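PDB 3KM5: lysine specific cysteine protease from Porphyromonas gingivalis, which cleaves proteins after lysine, may act as a secreted virulence factor and carries adhesin domains haemolytic in isolation, of which this chain is the calcium-binding K2 domain. Local coordinates for residues I24-D29 and D66-S71; Y95-S100 and K154-R159. One frame throughout, in Å; residues are numbered along the deposited sequence.

Contact 1. Residues I24-D29 and D66-S71; sequences IDADGD and DNYLIS. With CA (calcium ion), chain C.
Asp27 reaches across to Asn67, and both hand a side-chain oxygen to the same calcium ion, as does Asp25. Asp25 and Asn67 form a non-hydrogen-bonded antiparallel pair, their side chains alongside and pointing the same way, carboxylate and amide planes 59° apart. Asp25 OD2 accepts from Gly30 N and Asn67 ND2 bonds to Ser55 OG, leaving each OD1 on the calcium. With chi1 at 55°, the Asp27 carboxylate sits between its backbone N and carbonyl carbon, where Asp27 OD1 (2.4 Å) and OD2 (2.8 Å) both reach the metal. Asp27 OD1 also accepts a hydrogen bond from Asp66 N (2.8 Å), met from above the carboxylate plane; Asp27 OD2 accepts from Asp29 N in an Asx turn. Asp29 OD1, Gln31 O and a water held by Asp29 OD2 complete the shell.

On the face of Ile24 and Tyr68 the side-chain contacts are apolar. Ile24 CD1 stands over one face of the Tyr68 ring, but the closest approach is Ile24 CB to Tyr68 CB, 3.9 Å. Ile24 CD1 meets Ile70 CD1 at 3.6 Å; Ala26 CB reaches the ring edge. Strand 22-25 is one edge of the five-stranded jelly-roll sheet; 66-70 separates it from 155-161.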
ATOM      1  N   ILE A  24       7.288  -2.564   8.764  1.00 10.26           N
ATOM      2  CA  ILE A  24       7.377  -1.976  10.107  1.00 10.22           C
ATOM      3  C   ILE A  24       5.980  -1.534  10.565  1.00 10.14           C
ATOM      4  O   ILE A  24       5.269  -0.778   9.861  1.00 10.68           O
ATOM      5  CB  ILE A  24       8.336  -0.767  10.180  1.00  9.22           C
ATOM      6  CG1 ILE A  24       9.708  -1.098   9.592  1.00 12.70           C
ATOM      7  CG2 ILE A  24       8.494  -0.304  11.650  1.00 12.86           C
ATOM      8  CD1 ILE A  24      10.633   0.124   9.482  1.00 10.26           C
ATOM      9  N   ASP A  25       5.573  -2.026  11.729  1.00  9.79           N
ATOM     10  CA  ASP A  25       4.377  -1.520  12.422  1.00  9.71           C
ATOM     11  C   ASP A  25       4.821  -0.406  13.368  1.00  9.20           C
ATOM     12  O   ASP A  25       4.957  -0.662  14.562  1.00 11.00           O
ATOM     13  CB  ASP A  25       3.759  -2.678  13.207  1.00 10.15           C
ATOM     14  CG  ASP A  25       2.637  -2.252  14.125  1.00  9.43           C
ATOM     15  OD1 ASP A  25       1.956  -1.247  13.818  1.00 11.26           O
ATOM     16  OD2 ASP A  25       2.440  -2.919  15.157  1.00  9.41           O
ATOM     17  N   ALA A  26       5.161   0.774  12.860  1.00 11.25           N
ATOM     18  CA  ALA A  26       5.825   1.761  13.687  1.00  8.86           C
ATOM     19  C   ALA A  26       4.913   2.341  14.761  1.00 11.03           C
ATOM     20  O   ALA A  26       5.417   2.697  15.833  1.00 12.47           O
ATOM     21  CB  ALA A  26       6.406   2.856  12.793  1.00 10.16           C
ATOM     22  N   ASP A  27       3.602   2.415  14.536  1.00  9.57           N
ATOM     23  CA  ASP A  27       2.705   2.916  15.589  1.00 11.99           C
ATOM     24  C   ASP A  27       2.529   1.886  16.704  1.00 13.86           C
ATOM     25  O   ASP A  27       2.138   2.249  17.825  1.00 14.35           O
ATOM     26  CB  ASP A  27       1.352   3.270  15.028  1.00 11.53           C
ATOM     27  CG  ASP A  27       0.742   2.115  14.283  1.00  9.59           C
ATOM     28  OD1 ASP A  27       1.219   1.783  13.169  1.00 10.13           O
ATOM     29  OD2 ASP A  27      -0.152   1.483  14.827  1.00 12.74           O
ATOM     30  N   GLY A  28       2.771   0.598  16.409  1.00 11.12           N
ATOM     31  CA  GLY A  28       2.719  -0.433  17.446  1.00 10.49           C
ATOM     32  C   GLY A  28       1.399  -1.076  17.750  1.00 12.08           C
ATOM     33  O   GLY A  28       1.275  -1.725  18.793  1.00 17.03           O
ATOM     34  N   ASP A  29       0.397  -0.957  16.888  1.00  8.93           N
ATOM     35  CA  ASP A  29      -0.921  -1.543  17.144  1.00  9.08           C
ATOM     36  C   ASP A  29      -1.119  -2.993  16.621  1.00  9.28           C
ATOM     37  O   ASP A  29      -2.219  -3.519  16.635  1.00 10.51           O
ATOM     38  CB  ASP A  29      -2.066  -0.673  16.585  1.00 10.32           C
ATOM     39  CG  ASP A  29      -2.123  -0.643  15.078  1.00 13.19           C
ATOM     40  OD1 ASP A  29      -1.248  -1.268  14.423  1.00  9.72           O
ATOM     41  OD2 ASP A  29      -3.037   0.009  14.538  1.00 11.27           O
ATOM     42  N   ASP A  66       0.894   3.895  11.316  1.00  8.63           N
ATOM     43  CA  ASP A  66       2.190   4.348  10.821  1.00  9.02           C
ATOM     44  C   ASP A  66       2.944   3.103  10.369  1.00 10.92           C
ATOM     45  O   ASP A  66       3.788   2.554  11.090  1.00  9.32           O
ATOM     46  CB  ASP A  66       2.945   5.179  11.866  1.00 10.59           C
ATOM     47  CG  ASP A  66       4.216   5.816  11.296  1.00 13.12           C
ATOM     48  OD1 ASP A  66       4.463   5.659  10.093  1.00 10.96           O
ATOM     49  OD2 ASP A  66       5.030   6.398  12.056  1.00 16.20           O
ATOM     50  N   ASN A  67       2.546   2.632   9.194  1.00  8.08           N
ATOM     51  CA  ASN A  67       2.937   1.332   8.702  1.00  7.25           C
ATOM     52  C   ASN A  67       3.842   1.483   7.488  1.00  6.88           C
ATOM     53  O   ASN A  67       3.491   2.161   6.512  1.00  8.33           O
ATOM     54  CB  ASN A  67       1.708   0.506   8.271  1.00  8.21           C
ATOM     55  CG  ASN A  67       0.696   0.306   9.364  1.00  7.98           C
ATOM     56  OD1 ASN A  67       1.042   0.251  10.534  1.00  8.23           O
ATOM     57  ND2 ASN A  67      -0.560   0.099   8.968  1.00  7.69           N
ATOM     58  N   TYR A  68       5.031   0.874   7.540  1.00  8.50           N
ATOM     59  CA  TYR A  68       5.982   0.887   6.415  1.00  6.82           C
ATOM     60  C   TYR A  68       6.017  -0.440   5.670  1.00  8.34           C
ATOM     61  O   TYR A  68       6.123  -1.504   6.270  1.00  8.20           O
ATOM     62  CB  TYR A  68       7.410   1.176   6.928  1.00  9.49           C
ATOM     63  CG  TYR A  68       7.698   2.534   7.547  1.00  9.69           C
ATOM     64  CD1 TYR A  68       8.586   3.428   6.931  1.00  9.96           C
ATOM     65  CD2 TYR A  68       7.193   2.853   8.760  1.00 10.85           C
ATOM     66  CE1 TYR A  68       8.910   4.629   7.508  1.00 10.28           C
ATOM     67  CE2 TYR A  68       7.515   4.080   9.354  1.00  7.39           C
ATOM     68  CZ  TYR A  68       8.370   4.937   8.717  1.00  9.34           C
ATOM     69  OH  TYR A  68       8.671   6.146   9.351  1.00 11.00           O
ATOM     70  N   LEU A  69       6.005  -0.317   4.373  1.00  7.65           N
ATOM     71  CA  LEU A  69       6.198  -1.433   3.447  1.00  7.06           C
ATOM     72  C   LEU A  69       7.490  -1.142   2.681  1.00  8.92           C
ATOM     73  O   LEU A  69       7.549  -0.160   1.935  1.00  8.89           O
ATOM     74  CB  LEU A  69       5.009  -1.534   2.500  1.00  7.73           C
ATOM     75  CG  LEU A  69       5.131  -2.555   1.361  1.00  7.00           C
ATOM     76  CD1 LEU A  69       5.121  -3.929   1.933  1.00 10.74           C
ATOM     77  CD2 LEU A  69       3.976  -2.400   0.446  1.00  9.36           C
ATOM     78  N   ILE A  70       8.501  -1.988   2.850  1.00  7.10           N
ATOM     79  CA  ILE A  70       9.863  -1.728   2.385  1.00  8.76           C
ATOM     80  C   ILE A  70      10.346  -2.759   1.364  1.00  9.20           C
ATOM     81  O   ILE A  70      10.292  -3.975   1.588  1.00  9.35           O
ATOM     82  CB  ILE A  70      10.846  -1.692   3.594  1.00  8.77           C
ATOM     83  CG1 ILE A  70      10.374  -0.655   4.608  1.00  8.39           C
ATOM     84  CG2 ILE A  70      12.285  -1.376   3.176  1.00 10.22           C
ATOM     85  CD1 ILE A  70      11.110  -0.679   5.986  1.00 11.00           C
ATOM     86  N   SER A  71      10.795  -2.257   0.221  1.00  8.17           N
ATOM     87  CA  SER A  71      11.247  -3.118  -0.873  1.00  7.94           C
ATOM     88  C   SER A  71      12.532  -3.849  -0.516  1.00  8.74           C
ATOM     89  O   SER A  71      13.219  -3.554   0.439  1.00 10.97           O
ATOM     90  CB  SER A  71      11.505  -2.302  -2.134  1.00 10.16           C
ATOM     91  OG  SER A  71      12.648  -1.454  -1.994  1.00  8.87           O
TER
HETATM   92 CA    CA C2011       0.166  -0.349  12.714  1.00  9.01          CA
HETATM   93  O   HOH W   1      -1.999   0.623  12.125  1.00 10.00           O

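Contact 2. Residues Y95-S100 and K154-R159; sequences YAVMIS and KYVAFR
Met98 and Arg159 cross on one face of an antiparallel strand pair at the heart of a sheet in the beta jelly roll. Strands 95-100 and 155-159 run 156° apart, joined by regular backbone bonds at the hydrogen-bonded pairs Ala96-Arg159, Met98-Ala157 and Ser100-Tyr155. The methionine is bent at its last torsion (chi3 74°), which leaves Met98 CE obliquely beside the guanidinium, 4.1 Å from Arg159 NH1, while its sulfur rests against the aliphatic part of the arginine, SD lying 3.6 Å from Arg159 CD. Arg159 itself is stretched from CG to NE, which carries its charged end beyond the methionine to a salt bridge with Asp66 and a cation-pi contact with Tyr161.

The opposite face holds Val97, Ile99, Val156 and Phe158. Val97 sets CG1 anti to its backbone N (chi1 177°), and the two methyls divide their work: CG1 meets Val156 CG1 at 4.0 Å, whereas CG2 approaches the Phe158 ring obliquely, 3.7 Å from CE1. The valine and phenylalanine side chains lie side by side and point the same way. Beyond them, Leu171 and Ile174 of strand 168-177 pack on Phe158, and Tyr82 meets its ring edge-to-face, so this face belongs to the core between the two sheets.

At the far end Lys154 and Tyr155 both face Ser100 in a classic beta bulge. Lys154 CG lies over the rim of the Tyr155 ring, and the carbonyl O of Ser100 accepts two backbone donors, Lys154 N at 2.8 Å and Tyr155 N at 3.1 Å.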
ATOM      1  N   TYR A  95      -0.644   8.686   2.452  1.00  6.58           N
ATOM      2  CA  TYR A  95       0.557   7.864   2.382  1.00  9.13           C
ATOM      3  C   TYR A  95       1.713   8.618   1.761  1.00  8.48           C
ATOM      4  O   TYR A  95       1.532   9.606   1.049  1.00  9.20           O
ATOM      5  CB  TYR A  95       0.261   6.548   1.645  1.00  9.13           C
ATOM      6  CG  TYR A  95       0.160   6.767   0.165  1.00  9.57           C
ATOM      7  CD1 TYR A  95       1.258   6.514  -0.654  1.00  7.00           C
ATOM      8  CD2 TYR A  95      -0.985   7.277  -0.417  1.00  8.85           C
ATOM      9  CE1 TYR A  95       1.222   6.798  -1.998  1.00  8.32           C
ATOM     10  CE2 TYR A  95      -1.035   7.542  -1.790  1.00  9.01           C
ATOM     11  CZ  TYR A  95       0.091   7.269  -2.591  1.00  8.59           C
ATOM     12  OH  TYR A  95       0.132   7.546  -3.969  1.00  9.96           O
ATOM     13  N   ALA A  96       2.906   8.145   2.061  1.00  9.18           N
ATOM     14  CA  ALA A  96       4.135   8.629   1.469  1.00  7.30           C
ATOM     15  C   ALA A  96       4.870   7.521   0.736  1.00  7.91           C
ATOM     16  O   ALA A  96       4.828   6.407   1.140  1.00  8.65           O
ATOM     17  CB  ALA A  96       5.061   9.225   2.550  1.00 10.46           C
ATOM     18  N   VAL A  97       5.634   7.897  -0.286  1.00  8.41           N
ATOM     19  CA  VAL A  97       6.670   7.057  -0.882  1.00  7.74           C
ATOM     20  C   VAL A  97       7.980   7.665  -0.336  1.00  9.73           C
ATOM     21  O   VAL A  97       8.182   8.907  -0.360  1.00 10.18           O
ATOM     22  CB  VAL A  97       6.654   7.107  -2.426  1.00 10.21           C
ATOM     23  CG1 VAL A  97       7.777   6.305  -3.053  1.00  9.14           C
ATOM     24  CG2 VAL A  97       5.299   6.626  -2.963  1.00  9.98           C
ATOM     25  N   MET A  98       8.846   6.813   0.208  1.00  9.74           N
ATOM     26  CA  MET A  98      10.102   7.226   0.791  1.00  9.68           C
ATOM     27  C   MET A  98      11.239   6.429   0.235  1.00  9.47           C
ATOM     28  O   MET A  98      11.064   5.336  -0.291  1.00  9.49           O
ATOM     29  CB  MET A  98      10.045   7.016   2.302  1.00 11.74           C
ATOM     30  CG  MET A  98       8.748   7.555   2.930  1.00 12.89           C
ATOM     31  SD  MET A  98       8.762   7.407   4.721  1.00 14.43           S
ATOM     32  CE  MET A  98       9.896   8.683   5.204  1.00 12.10           C
ATOM     33  N   ILE A  99      12.446   6.980   0.366  1.00  9.16           N
ATOM     34  CA  ILE A  99      13.632   6.247  -0.014  1.00  9.93           C
ATOM     35  C   ILE A  99      14.688   6.231   1.086  1.00 10.17           C
ATOM     36  O   ILE A  99      14.827   7.197   1.864  1.00 10.72           O
ATOM     37  CB  ILE A  99      14.250   6.788  -1.344  1.00 10.57           C
ATOM     38  CG1 ILE A  99      14.881   8.187  -1.132  1.00 11.50           C
ATOM     39  CG2 ILE A  99      13.217   6.732  -2.495  1.00 12.04           C
ATOM     40  CD1 ILE A  99      16.419   8.196  -0.774  1.00 12.43           C
ATOM     41  N   SER A 100      15.430   5.124   1.118  1.00  8.69           N
ATOM     42  CA  SER A 100      16.646   5.034   1.920  1.00  8.94           C
ATOM     43  C   SER A 100      17.798   4.729   0.999  1.00 10.76           C
ATOM     44  O   SER A 100      17.634   4.058  -0.030  1.00 10.35           O
ATOM     45  CB  SER A 100      16.509   3.903   2.933  1.00  9.02           C
ATOM     46  OG  SER A 100      17.791   3.587   3.494  1.00 11.34           O
ATOM     47  N   LYS A 154      18.308   2.943  -2.541  1.00 11.42           N
ATOM     48  CA  LYS A 154      18.542   1.523  -2.332  1.00 10.88           C
ATOM     49  C   LYS A 154      17.257   0.771  -1.939  1.00 10.59           C
ATOM     50  O   LYS A 154      17.022  -0.345  -2.369  1.00 11.70           O
ATOM     51  CB  LYS A 154      19.603   1.350  -1.247  1.00 13.40           C
ATOM     52  CG  LYS A 154      19.933  -0.075  -0.857  1.00 15.37           C
ATOM     53  CD  LYS A 154      21.208  -0.077   0.000  1.00 16.91           C
ATOM     54  CE  LYS A 154      21.600  -1.435   0.505  1.00 20.71           C
ATOM     55  NZ  LYS A 154      22.558  -1.261   1.639  1.00 19.76           N
ATOM     56  N   TYR A 155      16.444   1.391  -1.086  1.00 10.64           N
ATOM     57  CA  TYR A 155      15.152   0.833  -0.689  1.00  9.34           C
ATOM     58  C   TYR A 155      14.091   1.873  -0.890  1.00 10.20           C
ATOM     59  O   TYR A 155      14.319   3.058  -0.648  1.00 10.26           O
ATOM     60  CB  TYR A 155      15.159   0.388   0.783  1.00 10.77           C
ATOM     61  CG  TYR A 155      16.228  -0.624   1.158  1.00 10.09           C
ATOM     62  CD1 TYR A 155      16.066  -1.981   0.879  1.00 11.65           C
ATOM     63  CD2 TYR A 155      17.400  -0.229   1.789  1.00 12.12           C
ATOM     64  CE1 TYR A 155      17.019  -2.907   1.234  1.00 12.01           C
ATOM     65  CE2 TYR A 155      18.379  -1.166   2.137  1.00 13.13           C
ATOM     66  CZ  TYR A 155      18.185  -2.492   1.854  1.00 12.78           C
ATOM     67  OH  TYR A 155      19.185  -3.377   2.239  1.00 15.29           O
ATOM     68  N   VAL A 156      12.924   1.406  -1.313  1.00 10.15           N
ATOM     69  CA  VAL A 156      11.749   2.238  -1.479  1.00  8.42           C
ATOM     70  C   VAL A 156      10.710   1.750  -0.468  1.00 10.47           C
ATOM     71  O   VAL A 156      10.464   0.553  -0.356  1.00 10.79           O
ATOM     72  CB  VAL A 156      11.220   2.145  -2.913  1.00  9.31           C
ATOM     73  CG1 VAL A 156       9.857   2.886  -3.042  1.00  9.65           C
ATOM     74  CG2 VAL A 156      12.238   2.701  -3.916  1.00 10.59           C
ATOM     75  N   ALA A 157      10.121   2.675   0.270  1.00  9.40           N
ATOM     76  CA  ALA A 157       9.092   2.351   1.240  1.00  9.36           C
ATOM     77  C   ALA A 157       7.803   3.076   0.914  1.00  8.18           C
ATOM     78  O   ALA A 157       7.825   4.211   0.436  1.00  8.69           O
ATOM     79  CB  ALA A 157       9.546   2.775   2.656  1.00 11.60           C
ATOM     80  N   PHE A 158       6.680   2.423   1.188  1.00  8.12           N
ATOM     81  CA  PHE A 158       5.361   3.054   1.188  1.00  6.61           C
ATOM     82  C   PHE A 158       4.921   3.103   2.643  1.00  9.44           C
ATOM     83  O   PHE A 158       4.944   2.088   3.371  1.00  9.56           O
ATOM     84  CB  PHE A 158       4.372   2.232   0.348  1.00  9.08           C
ATOM     85  CG  PHE A 158       4.712   2.193  -1.077  1.00  7.84           C
ATOM     86  CD1 PHE A 158       4.100   3.072  -1.968  1.00  9.63           C
ATOM     87  CD2 PHE A 158       5.604   1.266  -1.564  1.00 10.06           C
ATOM     88  CE1 PHE A 158       4.419   3.059  -3.317  1.00 10.51           C
ATOM     89  CE2 PHE A 158       5.926   1.238  -2.909  1.00 11.05           C
ATOM     90  CZ  PHE A 158       5.315   2.136  -3.802  1.00 10.33           C
ATOM     91  N   ARG A 159       4.520   4.293   3.081  1.00  9.44           N
ATOM     92  CA  ARG A 159       4.225   4.551   4.483  1.00  8.72           C
ATOM     93  C   ARG A 159       2.803   5.054   4.582  1.00  7.95           C
ATOM     94  O   ARG A 159       2.498   6.123   4.071  1.00  7.71           O
ATOM     95  CB  ARG A 159       5.207   5.569   5.059  1.00  9.58           C
ATOM     96  CG  ARG A 159       5.036   5.797   6.557  1.00 10.71           C
ATOM     97  CD  ARG A 159       5.927   6.933   6.970  1.00  9.61           C
ATOM     98  NE  ARG A 159       5.803   7.297   8.374  1.00  9.77           N
ATOM     99  CZ  ARG A 159       6.383   8.350   8.941  1.00 11.69           C
ATOM    100  NH1 ARG A 159       7.135   9.185   8.214  1.00 13.50           N
ATOM    101  NH2 ARG A 159       6.202   8.569  10.230  1.00 13.11           N
TER

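How the contacts relate
Contacts 1 and 2 are neighbouring strand pairs of one antiparallel sheet, with centres 11 Å apart, and they meet where strand 66-70 runs beside strand 155-161. Their backbones are probably joined by a hydrogen bond from Leu69 N to Phe158 O, 2.8 Å long. The charged link is the salt bridge between Asp66 OD1 and Arg159 NE at 2.7 Å, and Tyr68 OH packs 3.2 Å from Arg159 CZ. The calcium ion belongs to contact 1; the nearest atom of the Arg159 side chain is about 10 Å from it, so contact 2 has no part in binding it. Asp66, beside the calcium site, thus links it to strand 155-161.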